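Local coordinates for Crov588 (PDB 6NYR), which is of unknown function but folds into a ring-shaped leucine-rich repeat solenoid built from successive FNIP repeats, at residues H87-E90 with E91-N94; E40-N43 with Q44-H48; I661-N665 with I666-K670; V138-G141 with G142-H145. One frame throughout, in Å; residues are numbered along the deposited sequence.

All four contacts are local, each within one continuous run of chain on a ring-shaped repeat solenoid. In chain order interaction 2 comes first, in the loop between strands 35-37 and 56-58. Interaction 1 follows on helix 89-93, then interaction 4 in the loop before strand 145-147, and last interaction 3, at the end of helix 659-662 and in the loop after it. The centres of interactions 1 and 2 lie about 17 Å apart, as do those of interactions 1 and 4, whereas 3 and 4 are about 55 Å apart. Interactions 2 and 3, though more than 600 residues apart in sequence, have centres only about 30 Å apart, because the solenoid curves round to bring its ends near each other.

Interaction 1 of 4, residues H87-E90 with E91-N94; sequences HSLE and ELQN
Ser88 caps the short helix 89-93 at its N-terminus, and His87 just before it folds against the first turn. Ser88 OG accepts from Glu91 N at 3.1 Å along a nearly straight bond (167°), which makes Ser88 the N-cap. Its torsion places the hydroxyl between backbone N and carbonyl carbon (chi1 82°), turned over the start of the helix. Backbone bonds then carry the helix on, from Leu92 N to Ser88 O and from Gln93 N to Leu89 O.

This helix comes between strands 78-80 and 101-103 along the chain of the leucine-rich repeat solenoid, a place that most repeats of this chain fill with irregular loop. The edge of the His87 ring meets the extended Glu91 chain, whose carboxylate stands almost perpendicular to the ring (86°); the bond from His87 ND1 to Glu91 OE2 is 2.9 Å long but bent and weak. Glu91 OE2 has a stronger partner in Lys85, a salt bridge, and His87 NE2 is hydrogen-bonded with Gly105 N, so both ring nitrogens have a partner, the one at ND1 weak. Over one face of the ring sits Leu92 CD2, 4.0 Å from the His87 ring centroid, a CH-pi contact displaced toward the rim. Leu92 also packs on Leu104, Phe108 and Val116, while Tyr81 meets the His87 ring edge-to-face.

Interaction 2 of 4, residues E40-N43 with Q44-H48; sequences EKFN and QEIDH
With Phe42 CG anti to the backbone nitrogen (chi1 177°), the phenyl ring is carried forward along the chain, so that one face lies against Gln44 and the rim reaches Ile46. In Ile46 it is CG2 that meets the ring, while CG1 takes the place between backbone N and carbonyl carbon (chi1 61°) and leads the rest of the side chain away. The ring is approached in two ways. Gln44 N lies over the centre of one face, 3.9 Å above the Phe42 ring plane, and the methylene Gln44 CB comes to 3.7 Å from Phe42 CE1. At the rim, Ile46 CG2 lies close to the ring plane and approaches Phe42 CZ to 3.5 Å, a van der Waals contact of methyl against aromatic edge.

The Gln44 side chain bends at its second torsion and turns back over the Asn43 carbonyl, Gln44 CD lying 3.2 Å from Asn43 O. Its amide plane is steeply inclined to the phenyl ring, at 69°. The angle is too poor for Gln44 NE2 to bond Asn43 O; it donates instead to Asn18 OD1, earlier in the chain, which also accepts from Asn43 N. Later in the chain, Asn66 N donates to Asn43 OD1.

Beyond these contacts, Phe42 stacks on Phe38 and Ile46 rests on Leu72. A buried phenylalanine followed by an asparagine that bonds to a neighbouring coil resembles the Phe-Asn-Gln segment that recurs in the FNIP repeats of this chain, consistent with an early coil of the same leucine-rich repeat solenoid.

Interaction 3 of 4, residues I661-N665 with I666-K670; sequences IILKN and IDTSK
Ile666 N donates to Leu663 O at 3.2 Å, closing a type I beta turn that begins where the chain leaves helix 659-662; the donor stands well above the carbonyl plane, and the bond is only moderately straight (141°). A second type I turn follows from Asp667 to Lys670.

The first turn brings Leu663 and Ile666 together, their chains crossing at a slant with methyl against methyl: Leu663 CD2 lies 3.7 Å from Ile666 CD1. Leu663 CG and Ile666 CG1 both lie anti to their own carbonyl carbons (chi1 -54° and -69°), and Ile666 continues extended, which carries its CD1 back to the Leu663 branch and to 4.0 Å from Ile662 O. The other branch, Leu663 CD1, is met by the Thr668 methyl CG2 at 4.2 Å, the two side chains running nearly at right angles.

Within the second turn Asp667 OD1 accepts twice, from Ser669 N at 3.3 Å and from Ser669 OG at 2.9 Å. Both donors come from the same face of the carboxylate plane, which limits the rotation of this group.

Leu663 also touches Ile675 and Tyr677 of strand 674-678, the last strand of the chain, and Ile662 packs on Leu640. Consecutive turns with a buried leucine and isoleucine thus join the final helix to the terminal strand, and the second of them carries an Asx turn at Asp667.

Interaction 4 of 4, residues V138-G141 with G142-H145; sequences VLPG and GLTH
Pro140 and Leu143 meet at the two ends of a type I beta turn, with Leu143 N donating to Pro140 O at 3.2 Å. The bond is fairly straight at the hydrogen (156°), yet the donor lies above the carbonyl plane of Pro140. The same oxygen is approached by Leu143 CB at 3.5 Å, and the pyrrolidine carbon Pro140 CD lies 4.2 Å from Leu143 CG, the side chains meeting at a slant. Leu139 joins more loosely from the preceding position, its CB 4.4 Å from Leu143 CD1. Gly141 and Gly142 occupy the two central positions of the turn.

Around this first shell lie the adjoining coils of the solenoid. Leu139 and Leu143 both pack on Pro162, later in the chain, and on Leu124 of the earlier strand 123-125, while Pro140 touches Leu121. The single hydroxyl Ser164 OG lies in hydrogen-bonding contact with both Gly141 O and Leu143 O, which must share its proton, tying the turn to the following coil. Where the chain enters strand 145-147, His145 ND1 donates in its ring plane to Thr144 OG1 at 3.0 Å; Thr144 OG1 is also bonded with Thr122 O, and the His145 ring stacks with His123 and His167.

Apolar carbons of Leu139, Pro140 and Leu143 and hydrogen bonds through carbonyls and hydroxyls thus both join this turn to the adjoining coils.

Interaction 1 of 4, residues H87-E90 with E91-N94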
# COMPACT_ATOMS: atom_id res chain seq x y z
N HIS A 87 28.85 6.02 20.49
CA HIS A 87 30.17 6.09 19.89
C HIS A 87 31.11 6.87 20.80
O HIS A 87 30.72 7.82 21.48
CB HIS A 87 30.16 6.79 18.51
CG HIS A 87 29.30 6.11 17.49
ND1 HIS A 87 29.65 4.92 16.89
CD2 HIS A 87 28.11 6.46 16.96
CE1 HIS A 87 28.71 4.56 16.04
NE2 HIS A 87 27.76 5.48 16.06
N SER A 88 32.38 6.46 20.80
CA SER A 88 33.48 7.30 21.24
C SER A 88 34.07 7.99 20.01
O SER A 88 33.90 7.53 18.88
CB SER A 88 34.56 6.50 21.96
OG SER A 88 35.44 5.89 21.04
N LEU A 89 34.75 9.12 20.23
CA LEU A 89 35.38 9.81 19.11
C LEU A 89 36.48 8.97 18.48
O LEU A 89 36.68 9.05 17.26
CB LEU A 89 35.93 11.16 19.57
CG LEU A 89 34.89 12.06 20.25
CD1 LEU A 89 35.53 13.29 20.86
CD2 LEU A 89 33.80 12.45 19.26
N GLU A 90 37.20 8.18 19.28
CA GLU A 90 38.11 7.19 18.73
C GLU A 90 37.41 6.30 17.71
O GLU A 90 37.90 6.10 16.60
CB GLU A 90 38.71 6.34 19.85
CG GLU A 90 39.55 5.17 19.35
CD GLU A 90 40.59 4.70 20.35
OE1 GLU A 90 41.42 5.53 20.77
OE2 GLU A 90 40.58 3.51 20.71
N GLU A 91 36.25 5.74 18.09
CA GLU A 91 35.50 4.89 17.16
C GLU A 91 35.27 5.60 15.83
O GLU A 91 35.46 5.01 14.76
CB GLU A 91 34.17 4.47 17.79
CG GLU A 91 33.24 3.77 16.82
CD GLU A 91 32.23 2.88 17.51
OE1 GLU A 91 32.43 2.51 18.68
OE2 GLU A 91 31.22 2.53 16.86
N LEU A 92 34.84 6.86 15.88
CA LEU A 92 34.54 7.58 14.64
C LEU A 92 35.82 7.82 13.84
O LEU A 92 35.80 7.75 12.60
CB LEU A 92 33.86 8.91 14.96
CG LEU A 92 32.56 8.81 15.77
CD1 LEU A 92 31.94 10.19 15.92
CD2 LEU A 92 31.60 7.83 15.13
N GLN A 93 36.92 8.11 14.53
CA GLN A 93 38.21 8.29 13.87
C GLN A 93 38.70 6.99 13.24
O GLN A 93 39.48 7.03 12.28
CB GLN A 93 39.20 8.80 14.91
CG GLN A 93 40.31 9.67 14.42
CD GLN A 93 40.90 10.51 15.55
OE1 GLN A 93 40.32 10.59 16.63
NE2 GLN A 93 42.05 11.12 15.30
N ASN A 94 38.24 5.85 13.75
CA ASN A 94 38.61 4.56 13.20
C ASN A 94 37.67 4.08 12.10
O ASN A 94 37.90 3.00 11.54
CB ASN A 94 38.65 3.51 14.33
CG ASN A 94 39.85 3.70 15.24
OD1 ASN A 94 40.84 4.32 14.86
ND2 ASN A 94 39.76 3.16 16.45

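Interaction 2 of 4, residues E40-N43 with Q44-H48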
# COMPACT_ATOMS: atom_id res chain seq x y z
N GLU A 40 16.23 -6.24 15.29
CA GLU A 40 16.07 -5.67 16.62
C GLU A 40 17.04 -6.31 17.61
O GLU A 40 17.75 -5.62 18.34
CB GLU A 40 14.63 -5.86 17.10
CG GLU A 40 14.25 -5.01 18.30
CD GLU A 40 12.82 -5.24 18.75
OE1 GLU A 40 12.23 -6.29 18.41
OE2 GLU A 40 12.27 -4.36 19.46
N LYS A 41 17.10 -7.64 17.62
CA LYS A 41 17.73 -8.36 18.72
C LYS A 41 19.23 -8.55 18.56
O LYS A 41 19.90 -8.89 19.54
CB LYS A 41 17.06 -9.72 18.91
CG LYS A 41 15.62 -9.65 19.40
CD LYS A 41 15.56 -9.18 20.85
CE LYS A 41 14.14 -9.24 21.41
NZ LYS A 41 14.09 -8.88 22.85
N PHE A 42 19.78 -8.37 17.36
CA PHE A 42 21.19 -8.65 17.15
C PHE A 42 22.06 -7.72 18.00
O PHE A 42 21.93 -6.50 17.93
CB PHE A 42 21.56 -8.51 15.68
CG PHE A 42 23.03 -8.71 15.41
CD1 PHE A 42 23.58 -9.98 15.42
CD2 PHE A 42 23.85 -7.63 15.14
CE1 PHE A 42 24.93 -10.17 15.18
CE2 PHE A 42 25.20 -7.81 14.89
CZ PHE A 42 25.74 -9.08 14.92
N ASN A 43 22.95 -8.32 18.79
CA ASN A 43 23.87 -7.58 19.64
C ASN A 43 25.12 -8.44 19.86
O ASN A 43 25.37 -8.98 20.93
CB ASN A 43 23.21 -7.19 20.97
CG ASN A 43 24.02 -6.17 21.75
OD1 ASN A 43 24.84 -5.45 21.19
ND2 ASN A 43 23.78 -6.10 23.05
N GLN A 44 25.94 -8.56 18.81
CA GLN A 44 27.16 -9.34 18.86
C GLN A 44 28.26 -8.58 18.13
O GLN A 44 27.99 -7.71 17.30
CB GLN A 44 26.97 -10.73 18.22
CG GLN A 44 25.89 -11.58 18.87
CD GLN A 44 26.21 -11.99 20.29
OE1 GLN A 44 27.37 -12.07 20.68
NE2 GLN A 44 25.17 -12.24 21.08
N GLU A 45 29.51 -8.90 18.46
CA GLU A 45 30.65 -8.29 17.80
C GLU A 45 30.55 -8.45 16.29
O GLU A 45 30.02 -9.45 15.78
CB GLU A 45 31.96 -8.92 18.29
CG GLU A 45 32.22 -8.80 19.78
CD GLU A 45 32.57 -7.39 20.21
OE1 GLU A 45 33.15 -6.65 19.38
OE2 GLU A 45 32.27 -7.03 21.36
N ILE A 46 31.03 -7.45 15.56
CA ILE A 46 31.08 -7.52 14.10
C ILE A 46 32.42 -7.03 13.58
O ILE A 46 32.60 -6.85 12.36
CB ILE A 46 29.92 -6.72 13.47
CG1 ILE A 46 30.02 -5.24 13.84
CG2 ILE A 46 28.58 -7.27 13.91
CD1 ILE A 46 30.37 -4.34 12.68
N ASP A 47 33.38 -6.83 14.48
CA ASP A 47 34.66 -6.23 14.11
C ASP A 47 35.34 -6.99 12.97
O ASP A 47 35.37 -6.51 11.84
CB ASP A 47 35.59 -6.17 15.33
CG ASP A 47 35.56 -4.82 16.03
OD1 ASP A 47 35.30 -3.80 15.35
OD2 ASP A 47 35.82 -4.77 17.25
N HIS A 48 35.89 -8.17 13.27
CA HIS A 48 36.66 -8.92 12.29
C HIS A 48 35.86 -10.04 11.64
O HIS A 48 36.44 -10.98 11.10
CB HIS A 48 37.91 -9.50 12.95
CG HIS A 48 38.83 -8.47 13.52
ND1 HIS A 48 38.74 -8.03 14.82
CD2 HIS A 48 39.85 -7.79 12.96
CE1 HIS A 48 39.67 -7.12 15.04
NE2 HIS A 48 40.36 -6.96 13.93

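Interaction 3 of 4, residues I661-N665 with I666-K670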
# COMPACT_ATOMS: atom_id res chain seq x y z
N ILE A 661 10.83 -34.02 18.06
CA ILE A 661 10.06 -35.24 17.85
C ILE A 661 9.94 -35.58 16.37
O ILE A 661 9.98 -36.75 15.99
CB ILE A 661 8.67 -35.12 18.50
CG1 ILE A 661 8.79 -34.86 20.00
CG2 ILE A 661 7.86 -36.39 18.24
CD1 ILE A 661 8.94 -36.09 20.85
N ILE A 662 9.80 -34.56 15.52
CA ILE A 662 9.59 -34.80 14.10
C ILE A 662 10.88 -35.22 13.43
O ILE A 662 10.87 -36.05 12.51
CB ILE A 662 8.99 -33.54 13.44
CG1 ILE A 662 7.70 -33.12 14.14
CG2 ILE A 662 8.74 -33.78 11.95
CD1 ILE A 662 7.23 -31.72 13.77
N LEU A 663 12.00 -34.65 13.86
CA LEU A 663 13.30 -34.88 13.23
C LEU A 663 14.16 -35.84 14.03
O LEU A 663 15.38 -35.91 13.81
CB LEU A 663 14.01 -33.55 13.03
CG LEU A 663 13.19 -32.50 12.26
CD1 LEU A 663 13.98 -31.22 12.05
CD2 LEU A 663 12.73 -33.06 10.92
N LYS A 664 13.56 -36.58 14.97
CA LYS A 664 14.29 -37.58 15.74
C LYS A 664 15.17 -38.44 14.85
O LYS A 664 16.37 -38.61 15.11
CB LYS A 664 13.29 -38.44 16.52
CG LYS A 664 13.89 -39.37 17.56
CD LYS A 664 12.93 -40.52 17.85
CE LYS A 664 13.47 -41.49 18.89
NZ LYS A 664 13.11 -41.08 20.28
N ASN A 665 14.59 -38.98 13.78
CA ASN A 665 15.26 -39.94 12.91
C ASN A 665 15.72 -39.30 11.61
O ASN A 665 15.63 -39.91 10.54
CB ASN A 665 14.34 -41.12 12.61
CG ASN A 665 13.72 -41.70 13.87
OD1 ASN A 665 12.50 -41.62 14.07
ND2 ASN A 665 14.54 -42.31 14.71
N ILE A 666 16.21 -38.06 11.66
CA ILE A 666 16.62 -37.34 10.45
C ILE A 666 17.89 -36.57 10.77
O ILE A 666 17.87 -35.64 11.58
CB ILE A 666 15.53 -36.39 9.95
CG1 ILE A 666 14.34 -37.18 9.40
CG2 ILE A 666 16.08 -35.45 8.88
CD1 ILE A 666 13.10 -36.34 9.17
N ASP A 667 18.99 -36.95 10.12
CA ASP A 667 20.24 -36.19 10.22
C ASP A 667 20.05 -34.89 9.45
O ASP A 667 20.16 -34.86 8.22
CB ASP A 667 21.40 -37.00 9.66
CG ASP A 667 22.74 -36.56 10.22
OD1 ASP A 667 22.84 -35.41 10.70
OD2 ASP A 667 23.70 -37.37 10.19
N THR A 668 19.77 -33.80 10.17
CA THR A 668 19.60 -32.50 9.53
C THR A 668 20.84 -32.08 8.76
O THR A 668 20.76 -31.15 7.94
CB THR A 668 19.25 -31.44 10.58
OG1 THR A 668 20.37 -31.25 11.46
CG2 THR A 668 18.03 -31.85 11.39
N SER A 669 21.98 -32.72 9.01
CA SER A 669 23.24 -32.36 8.38
C SER A 669 23.52 -33.15 7.11
O SER A 669 24.62 -33.05 6.56
CB SER A 669 24.40 -32.56 9.36
OG SER A 669 24.89 -33.89 9.30
N LYS A 670 22.55 -33.95 6.64
CA LYS A 670 22.74 -34.75 5.44
C LYS A 670 21.53 -34.69 4.50
O LYS A 670 21.51 -35.43 3.50
CB LYS A 670 23.02 -36.21 5.81
CG LYS A 670 24.33 -36.44 6.53
CD LYS A 670 24.46 -37.89 6.98
CE LYS A 670 25.74 -38.12 7.77
NZ LYS A 670 26.94 -38.17 6.89

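Interaction 4 of 4, residues V138-G141 with G142-H145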
# COMPACT_ATOMS: atom_id res chain seq x y z
N VAL A 138 34.46 20.85 10.38
CA VAL A 138 34.09 19.63 11.08
C VAL A 138 33.44 18.64 10.14
O VAL A 138 33.78 17.46 10.13
CB VAL A 138 33.17 19.95 12.28
CG1 VAL A 138 32.67 18.67 12.92
CG2 VAL A 138 33.91 20.81 13.29
N LEU A 139 32.48 19.12 9.35
CA LEU A 139 31.79 18.28 8.39
C LEU A 139 32.69 17.97 7.21
O LEU A 139 33.41 18.85 6.73
CB LEU A 139 30.52 18.99 7.92
CG LEU A 139 29.52 19.35 9.02
CD1 LEU A 139 28.39 20.20 8.47
CD2 LEU A 139 28.98 18.09 9.67
N PRO A 140 32.69 16.73 6.71
CA PRO A 140 33.49 16.40 5.53
C PRO A 140 33.27 17.41 4.41
O PRO A 140 32.16 17.87 4.17
CB PRO A 140 33.01 15.00 5.15
CG PRO A 140 32.54 14.40 6.44
CD PRO A 140 32.00 15.55 7.27
N GLY A 141 34.36 17.75 3.72
CA GLY A 141 34.35 18.84 2.76
C GLY A 141 33.49 18.60 1.54
O GLY A 141 33.11 19.57 0.87
N GLY A 142 33.20 17.35 1.22
CA GLY A 142 32.37 17.03 0.08
C GLY A 142 31.00 16.49 0.45
O GLY A 142 30.39 15.76 -0.33
N LEU A 143 30.52 16.81 1.65
CA LEU A 143 29.21 16.36 2.08
C LEU A 143 28.13 16.92 1.15
O LEU A 143 28.15 18.10 0.78
CB LEU A 143 28.92 16.82 3.51
CG LEU A 143 28.73 15.82 4.65
CD1 LEU A 143 27.72 16.44 5.65
CD2 LEU A 143 28.28 14.45 4.24
N THR A 144 27.18 16.06 0.79
CA THR A 144 26.03 16.46 -0.02
C THR A 144 24.71 16.39 0.74
O THR A 144 23.84 17.22 0.52
CB THR A 144 25.93 15.59 -1.28
OG1 THR A 144 25.86 14.21 -0.90
CG2 THR A 144 27.12 15.82 -2.19
N HIS A 145 24.54 15.39 1.61
CA HIS A 145 23.29 15.18 2.32
C HIS A 145 23.56 15.22 3.82
O HIS A 145 24.38 14.45 4.33
CB HIS A 145 22.65 13.85 1.92
CG HIS A 145 22.09 13.85 0.53
ND1 HIS A 145 22.86 14.08 -0.59
CD2 HIS A 145 20.82 13.69 0.08
CE1 HIS A 145 22.09 14.04 -1.67
NE2 HIS A 145 20.85 13.81 -1.29